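Local structure of D-mannonate dehydratase (Streptococcus suis, 3BDK) at residues 110-124 against 208-220. The protein probably catalyses the metal-dependent dehydration of D-mannonate to 2-dehydro-3-deoxy-D-gluconate, a step of pentose and glucuronate interconversion. Numbering follows the deposited sequence.
Sequences IRNVGAAGIPVVCYN and TAEEAGVKMAIHP. With MN (manganese (II) ion), chain D.
Ile110, Tyr123 and Val214 bury the most surface where the end of helix 99-114 and strand 120-123 pack against the end of helix 191-210 and strand 215-218, in the xylose isomerase-like TIM barrel. Near the end of helix 99-114, the CG2 branch of Ile110 lies against Ala209, 3.6 Å from its CB, while the other branch carries CD1 to within 3.9 Å of Met216 CE. Val214, in the link leading into strand 215-218, spreads its methyls between helix and strand. With CG1 anti to the backbone N (chi1 177°), that branch meets Val121 CG2 at 3.4 Å, and CG2 packs on the backbone of Gly114. Gly114 CA in turn approaches Ala212 O at 3.3 Å in a CA-H...O contact. Beside this packing, Arg111 offers NH2 to Glu211 OE1 in a 2.8 Å salt bridge, with the oxygen in the guanidinium plane; Thr208 CG2 lies over one face of that group.

Strands 120-123 and 215-218 run parallel. Lys215 N donates to Pro119 O, Val121 N to Lys215 O, and Ala217 N to Val121 O. Further on, the bond from Tyr123 N to Ala217 O is weak, but His219 N reaches Tyr123 O at 2.8 Å. The Tyr123 side chain, its CG between backbone N and carbonyl carbon (chi1 68°), folds across to the neighbouring strand, where Ile218 CA sits over one ring face in a CH-pi contact. Phe201 and Ile202 of helix 191-210 also touch Tyr123.

His219 NE2 binds manganese at 2.5 Å, together with His286 and Asp330, and its ring edge meets Cys122 SG. The bond to Tyr123 O ties the histidine backbone to strand 120-123, consistent with a part in placing NE2 at the metal beside the bound sugar.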
ATOM      1  N   ILE A 110     -24.941  10.185  21.727  1.00 55.84           N
ATOM      2  CA  ILE A 110     -25.286   8.949  21.043  1.00 56.00           C
ATOM      3  C   ILE A 110     -26.487   9.189  20.150  1.00 56.45           C
ATOM      4  O   ILE A 110     -26.563   8.621  19.066  1.00 56.72           O
ATOM      5  CB  ILE A 110     -25.629   7.770  21.996  1.00 55.77           C
ATOM      6  CG1 ILE A 110     -24.763   7.760  23.267  1.00 55.70           C
ATOM      7  CG2 ILE A 110     -25.568   6.446  21.235  1.00 55.25           C
ATOM      8  CD1 ILE A 110     -23.312   7.391  23.068  1.00 55.77           C
ATOM      9  N   ARG A 111     -27.426  10.013  20.615  1.00 56.65           N
ATOM     10  CA  ARG A 111     -28.664  10.254  19.864  1.00 57.06           C
ATOM     11  C   ARG A 111     -28.424  11.193  18.672  1.00 56.58           C
ATOM     12  O   ARG A 111     -28.750  10.848  17.538  1.00 56.21           O
ATOM     13  CB  ARG A 111     -29.795  10.757  20.781  1.00 57.28           C
ATOM     14  CG  ARG A 111     -30.635   9.637  21.451  1.00 57.87           C
ATOM     15  CD  ARG A 111     -31.775  10.208  22.354  1.00 57.58           C
ATOM     16  NE  ARG A 111     -31.257  11.056  23.434  1.00 57.07           N
ATOM     17  CZ  ARG A 111     -31.213  10.705  24.718  1.00 56.97           C
ATOM     18  NH1 ARG A 111     -30.704  11.551  25.611  1.00 56.79           N
ATOM     19  NH2 ARG A 111     -31.683   9.520  25.113  1.00 56.28           N
ATOM     20  N   ASN A 112     -27.836  12.357  18.938  1.00 56.34           N
ATOM     21  CA  ASN A 112     -27.361  13.256  17.889  1.00 56.34           C
ATOM     22  C   ASN A 112     -26.554  12.571  16.759  1.00 56.67           C
ATOM     23  O   ASN A 112     -26.721  12.899  15.577  1.00 57.13           O
ATOM     24  CB  ASN A 112     -26.566  14.405  18.519  1.00 56.01           C
ATOM     25  CG  ASN A 112     -27.467  15.440  19.162  1.00 55.29           C
ATOM     26  OD1 ASN A 112     -28.676  15.423  18.950  1.00 55.54           O
ATOM     27  ND2 ASN A 112     -26.893  16.341  19.943  1.00 52.66           N
ATOM     28  N   VAL A 113     -25.698  11.616  17.131  1.00 56.75           N
ATOM     29  CA  VAL A 113     -24.883  10.847  16.181  1.00 56.41           C
ATOM     30  C   VAL A 113     -25.724   9.830  15.388  1.00 56.71           C
ATOM     31  O   VAL A 113     -25.525   9.659  14.179  1.00 56.93           O
ATOM     32  CB  VAL A 113     -23.670  10.182  16.901  1.00 56.36           C
ATOM     33  CG1 VAL A 113     -23.066   9.034  16.092  1.00 55.06           C
ATOM     34  CG2 VAL A 113     -22.614  11.241  17.251  1.00 56.12           C
ATOM     35  N   GLY A 114     -26.671   9.174  16.056  1.00 56.82           N
ATOM     36  CA  GLY A 114     -27.671   8.346  15.365  1.00 57.40           C
ATOM     37  C   GLY A 114     -28.537   9.194  14.439  1.00 57.70           C
ATOM     38  O   GLY A 114     -29.054   8.700  13.424  1.00 57.48           O
ATOM     39  N   ALA A 115     -28.672  10.477  14.798  1.00 57.63           N
ATOM     40  CA  ALA A 115     -29.368  11.483  13.995  1.00 57.78           C
ATOM     41  C   ALA A 115     -28.455  12.023  12.879  1.00 57.95           C
ATOM     42  O   ALA A 115     -28.475  13.226  12.559  1.00 58.16           O
ATOM     43  CB  ALA A 115     -29.867  12.622  14.889  1.00 57.44           C
ATOM     44  N   ALA A 116     -27.651  11.127  12.298  1.00 57.53           N
ATOM     45  CA  ALA A 116     -26.717  11.489  11.237  1.00 56.89           C
ATOM     46  C   ALA A 116     -26.298  10.273  10.443  1.00 56.53           C
ATOM     47  O   ALA A 116     -25.434  10.364   9.576  1.00 57.02           O
ATOM     48  CB  ALA A 116     -25.507  12.185  11.809  1.00 56.74           C
ATOM     49  N   GLY A 117     -26.904   9.130  10.735  1.00 56.24           N
ATOM     50  CA  GLY A 117     -26.669   7.919   9.941  1.00 55.73           C
ATOM     51  C   GLY A 117     -25.378   7.181  10.266  1.00 55.25           C
ATOM     52  O   GLY A 117     -25.277   5.971  10.016  1.00 55.39           O
ATOM     53  N   ILE A 118     -24.401   7.910  10.814  1.00 54.45           N
ATOM     54  CA  ILE A 118     -23.142   7.342  11.316  1.00 53.67           C
ATOM     55  C   ILE A 118     -23.380   6.247  12.361  1.00 52.94           C
ATOM     56  O   ILE A 118     -23.800   6.562  13.479  1.00 53.08           O
ATOM     57  CB  ILE A 118     -22.257   8.417  11.973  1.00 53.78           C
ATOM     58  CG1 ILE A 118     -22.142   9.666  11.097  1.00 53.46           C
ATOM     59  CG2 ILE A 118     -20.882   7.831  12.282  1.00 54.95           C
ATOM     60  CD1 ILE A 118     -21.580  10.891  11.814  1.00 53.28           C
ATOM     61  N   PRO A 119     -23.087   4.968  12.002  1.00 52.32           N
ATOM     62  CA  PRO A 119     -23.476   3.744  12.727  1.00 51.74           C
ATOM     63  C   PRO A 119     -22.510   3.163  13.785  1.00 51.48           C
ATOM     64  O   PRO A 119     -22.821   2.125  14.381  1.00 51.14           O
ATOM     65  CB  PRO A 119     -23.647   2.725  11.598  1.00 51.59           C
ATOM     66  CG  PRO A 119     -22.831   3.253  10.447  1.00 51.57           C
ATOM     67  CD  PRO A 119     -22.334   4.629  10.782  1.00 52.08           C
ATOM     68  N   VAL A 120     -21.369   3.801  14.027  1.00 51.07           N
ATOM     69  CA  VAL A 120     -20.410   3.278  15.003  1.00 50.76           C
ATOM     70  C   VAL A 120     -19.724   4.377  15.804  1.00 50.72           C
ATOM     71  O   VAL A 120     -19.361   5.426  15.252  1.00 51.04           O
ATOM     72  CB  VAL A 120     -19.334   2.356  14.354  1.00 50.90           C
ATOM     73  CG1 VAL A 120     -18.240   2.010  15.352  1.00 50.55           C
ATOM     74  CG2 VAL A 120     -19.959   1.062  13.799  1.00 50.30           C
ATOM     75  N   VAL A 121     -19.558   4.127  17.107  1.00 50.32           N
ATOM     76  CA  VAL A 121     -18.816   5.029  17.998  1.00 49.79           C
ATOM     77  C   VAL A 121     -17.744   4.269  18.800  1.00 49.50           C
ATOM     78  O   VAL A 121     -18.070   3.445  19.659  1.00 49.76           O
ATOM     79  CB  VAL A 121     -19.759   5.796  18.969  1.00 49.67           C
ATOM     80  CG1 VAL A 121     -18.960   6.657  19.921  1.00 49.24           C
ATOM     81  CG2 VAL A 121     -20.735   6.663  18.201  1.00 49.38           C
ATOM     82  N   CYS A 122     -16.477   4.539  18.480  1.00 48.90           N
ATOM     83  CA  CYS A 122     -15.329   4.076  19.258  1.00 47.62           C
ATOM     84  C   CYS A 122     -15.134   5.005  20.475  1.00 46.21           C
ATOM     85  O   CYS A 122     -15.598   6.149  20.466  1.00 45.60           O
ATOM     86  CB  CYS A 122     -14.064   4.010  18.367  1.00 47.92           C
ATOM     87  SG  CYS A 122     -12.439   3.551  19.198  1.00 50.05           S
ATOM     88  N   TYR A 123     -14.471   4.491  21.516  1.00 44.44           N
ATOM     89  CA  TYR A 123     -14.225   5.208  22.787  1.00 42.54           C
ATOM     90  C   TYR A 123     -13.415   4.259  23.679  1.00 41.89           C
ATOM     91  O   TYR A 123     -13.461   3.044  23.472  1.00 41.92           O
ATOM     92  CB  TYR A 123     -15.549   5.539  23.497  1.00 41.62           C
ATOM     93  CG  TYR A 123     -16.228   4.290  23.979  1.00 39.91           C
ATOM     94  CD1 TYR A 123     -16.174   3.908  25.326  1.00 37.41           C
ATOM     95  CD2 TYR A 123     -16.859   3.443  23.077  1.00 38.46           C
ATOM     96  CE1 TYR A 123     -16.756   2.723  25.749  1.00 36.21           C
ATOM     97  CE2 TYR A 123     -17.451   2.261  23.497  1.00 38.39           C
ATOM     98  CZ  TYR A 123     -17.392   1.907  24.831  1.00 37.36           C
ATOM     99  OH  TYR A 123     -17.991   0.735  25.216  1.00 38.79           O
ATOM    100  N   ASN A 124     -12.714   4.790  24.682  1.00 41.10           N
ATOM    101  CA  ASN A 124     -11.952   3.943  25.627  1.00 40.25           C
ATOM    102  C   ASN A 124     -12.409   4.024  27.081  1.00 40.00           C
ATOM    103  O   ASN A 124     -13.251   4.846  27.424  1.00 40.01           O
ATOM    104  CB  ASN A 124     -10.450   4.239  25.553  1.00 39.88           C
ATOM    105  CG  ASN A 124     -10.037   5.404  26.417  1.00 39.19           C
ATOM    106  OD1 ASN A 124     -10.309   5.435  27.612  1.00 39.73           O
ATOM    107  ND2 ASN A 124      -9.359   6.372  25.818  1.00 38.26           N
ATOM    108  N   THR A 208     -29.924   3.534  25.133  1.00 54.95           N
ATOM    109  CA  THR A 208     -29.796   4.828  24.456  1.00 55.25           C
ATOM    110  C   THR A 208     -29.189   4.659  23.068  1.00 55.57           C
ATOM    111  O   THR A 208     -29.566   5.359  22.139  1.00 55.78           O
ATOM    112  CB  THR A 208     -28.907   5.816  25.277  1.00 55.57           C
ATOM    113  OG1 THR A 208     -29.330   5.841  26.654  1.00 55.93           O
ATOM    114  CG2 THR A 208     -28.944   7.236  24.704  1.00 55.10           C
ATOM    115  N   ALA A 209     -28.259   3.714  22.936  1.00 56.12           N
ATOM    116  CA  ALA A 209     -27.518   3.479  21.690  1.00 56.09           C
ATOM    117  C   ALA A 209     -28.234   2.526  20.764  1.00 56.21           C
ATOM    118  O   ALA A 209     -28.160   2.676  19.553  1.00 56.84           O
ATOM    119  CB  ALA A 209     -26.115   2.962  21.986  1.00 56.24           C
ATOM    120  N   GLU A 210     -28.913   1.531  21.318  1.00 56.25           N
ATOM    121  CA  GLU A 210     -29.811   0.714  20.510  1.00 56.23           C
ATOM    122  C   GLU A 210     -31.001   1.573  20.062  1.00 56.61           C
ATOM    123  O   GLU A 210     -31.595   1.323  19.004  1.00 56.88           O
ATOM    124  CB  GLU A 210     -30.291  -0.505  21.286  1.00 56.13           C
ATOM    125  CG  GLU A 210     -29.208  -1.541  21.567  1.00 55.40           C
ATOM    126  CD  GLU A 210     -29.586  -2.481  22.703  1.00 55.25           C
ATOM    127  OE1 GLU A 210     -29.637  -3.715  22.466  1.00 53.29           O
ATOM    128  OE2 GLU A 210     -29.850  -1.976  23.826  1.00 54.33           O
ATOM    129  N   GLU A 211     -31.320   2.599  20.858  1.00 56.61           N
ATOM    130  CA  GLU A 211     -32.406   3.532  20.539  1.00 56.29           C
ATOM    131  C   GLU A 211     -32.036   4.468  19.373  1.00 56.31           C
ATOM    132  O   GLU A 211     -32.920   4.942  18.650  1.00 56.43           O
ATOM    133  CB  GLU A 211     -32.965   4.232  21.823  1.00 56.33           C
ATOM    134  CG  GLU A 211     -32.698   5.757  22.123  1.00 56.07           C
ATOM    135  CD  GLU A 211     -33.223   6.218  23.549  1.00 55.69           C
ATOM    136  OE1 GLU A 211     -32.987   7.383  23.963  1.00 53.46           O
ATOM    137  OE2 GLU A 211     -33.856   5.407  24.267  1.00 54.20           O
ATOM    138  N   ALA A 212     -30.733   4.656  19.141  1.00 55.90           N
ATOM    139  CA  ALA A 212     -30.248   5.536  18.061  1.00 55.40           C
ATOM    140  C   ALA A 212     -29.657   4.815  16.823  1.00 54.98           C
ATOM    141  O   ALA A 212     -29.181   5.471  15.886  1.00 55.06           O
ATOM    142  CB  ALA A 212     -29.252   6.581  18.622  1.00 55.28           C
ATOM    143  N   GLY A 213     -29.696   3.480  16.821  1.00 54.36           N
ATOM    144  CA  GLY A 213     -29.087   2.668  15.751  1.00 53.46           C
ATOM    145  C   GLY A 213     -27.570   2.468  15.849  1.00 52.75           C
ATOM    146  O   GLY A 213     -27.016   1.527  15.247  1.00 52.77           O
ATOM    147  N   VAL A 214     -26.918   3.358  16.600  1.00 51.59           N
ATOM    148  CA  VAL A 214     -25.463   3.441  16.769  1.00 50.66           C
ATOM    149  C   VAL A 214     -24.865   2.260  17.542  1.00 50.09           C
ATOM    150  O   VAL A 214     -25.343   1.938  18.631  1.00 50.40           O
ATOM    151  CB  VAL A 214     -25.111   4.733  17.555  1.00 50.88           C
ATOM    152  CG1 VAL A 214     -23.623   4.833  17.817  1.00 50.98           C
ATOM    153  CG2 VAL A 214     -25.610   5.972  16.829  1.00 50.30           C
ATOM    154  N   LYS A 215     -23.819   1.630  16.996  1.00 48.98           N
ATOM    155  CA  LYS A 215     -23.113   0.530  17.696  1.00 48.30           C
ATOM    156  C   LYS A 215     -21.832   1.004  18.389  1.00 47.06           C
ATOM    157  O   LYS A 215     -20.994   1.692  17.779  1.00 46.99           O
ATOM    158  CB  LYS A 215     -22.752  -0.630  16.753  1.00 48.09           C
ATOM    159  CG  LYS A 215     -23.873  -1.138  15.884  1.00 48.70           C
ATOM    160  CD  LYS A 215     -23.464  -2.403  15.146  1.00 49.45           C
ATOM    161  CE  LYS A 215     -24.059  -2.418  13.735  1.00 52.34           C
ATOM    162  NZ  LYS A 215     -23.995  -3.771  13.098  1.00 52.71           N
ATOM    163  N   MET A 216     -21.682   0.638  19.658  1.00 45.52           N
ATOM    164  CA  MET A 216     -20.526   1.053  20.444  1.00 43.82           C
ATOM    165  C   MET A 216     -19.371   0.069  20.287  1.00 42.93           C
ATOM    166  O   MET A 216     -19.584  -1.137  20.159  1.00 42.78           O
ATOM    167  CB  MET A 216     -20.902   1.192  21.920  1.00 43.76           C
ATOM    168  CG  MET A 216     -22.081   2.117  22.176  1.00 42.20           C
ATOM    169  SD  MET A 216     -21.839   3.761  21.476  1.00 38.51           S
ATOM    170  CE  MET A 216     -20.785   4.505  22.718  1.00 40.31           C
ATOM    171  N   ALA A 217     -18.149   0.591  20.299  1.00 41.78           N
ATOM    172  CA  ALA A 217     -16.966  -0.220  20.037  1.00 40.83           C
ATOM    173  C   ALA A 217     -15.762   0.290  20.821  1.00 40.03           C
ATOM    174  O   ALA A 217     -15.221   1.356  20.523  1.00 39.83           O
ATOM    175  CB  ALA A 217     -16.660  -0.245  18.547  1.00 40.62           C
ATOM    176  N   ILE A 218     -15.348  -0.477  21.824  1.00 39.09           N
ATOM    177  CA  ILE A 218     -14.413   0.016  22.829  1.00 38.14           C
ATOM    178  C   ILE A 218     -12.968  -0.200  22.392  1.00 38.10           C
ATOM    179  O   ILE A 218     -12.538  -1.333  22.175  1.00 36.92           O
ATOM    180  CB  ILE A 218     -14.636  -0.669  24.190  1.00 37.85           C
ATOM    181  CG1 ILE A 218     -13.661  -0.116  25.232  1.00 38.12           C
ATOM    182  CG2 ILE A 218     -14.484  -2.177  24.059  1.00 37.46           C
ATOM    183  CD1 ILE A 218     -14.459  -0.344  27.556  1.00 37.21           C
ATOM    184  N   HIS A 219     -12.223   0.893  22.267  1.00 38.38           N
ATOM    185  CA  HIS A 219     -10.797   0.818  21.973  1.00 39.19           C
ATOM    186  C   HIS A 219     -10.027   0.202  23.137  1.00 38.76           C
ATOM    187  O   HIS A 219     -10.098   0.686  24.266  1.00 39.28           O
ATOM    188  CB  HIS A 219     -10.243   2.208  21.653  1.00 39.35           C
ATOM    189  CG  HIS A 219      -8.935   2.183  20.927  1.00 41.46           C
ATOM    190  ND1 HIS A 219      -7.723   2.070  21.576  1.00 43.57           N
ATOM    191  CD2 HIS A 219      -8.647   2.258  19.605  1.00 42.12           C
ATOM    192  CE1 HIS A 219      -6.747   2.076  20.687  1.00 44.19           C
ATOM    193  NE2 HIS A 219      -7.279   2.189  19.484  1.00 43.73           N
ATOM    194  N   PRO A 220      -9.293  -0.869  22.852  1.00 38.09           N
ATOM    195  CA  PRO A 220      -8.621  -1.643  23.901  1.00 37.55           C
ATOM    196  C   PRO A 220      -7.569  -0.813  24.630  1.00 37.30           C
ATOM    197  O   PRO A 220      -7.242   0.289  24.193  1.00 37.46           O
ATOM    198  CB  PRO A 220      -7.948  -2.773  23.118  1.00 37.67           C
ATOM    199  CG  PRO A 220      -7.709  -2.197  21.768  1.00 37.90           C
ATOM    200  CD  PRO A 220      -8.869  -1.279  21.502  1.00 38.08           C
TER
HETATM  201 MN    MN D 388      -6.053   3.466  17.750  1.00100.95          MN
HETATM  202  O   HOH W   1     -29.498   6.335  13.208  1.00 31.29           O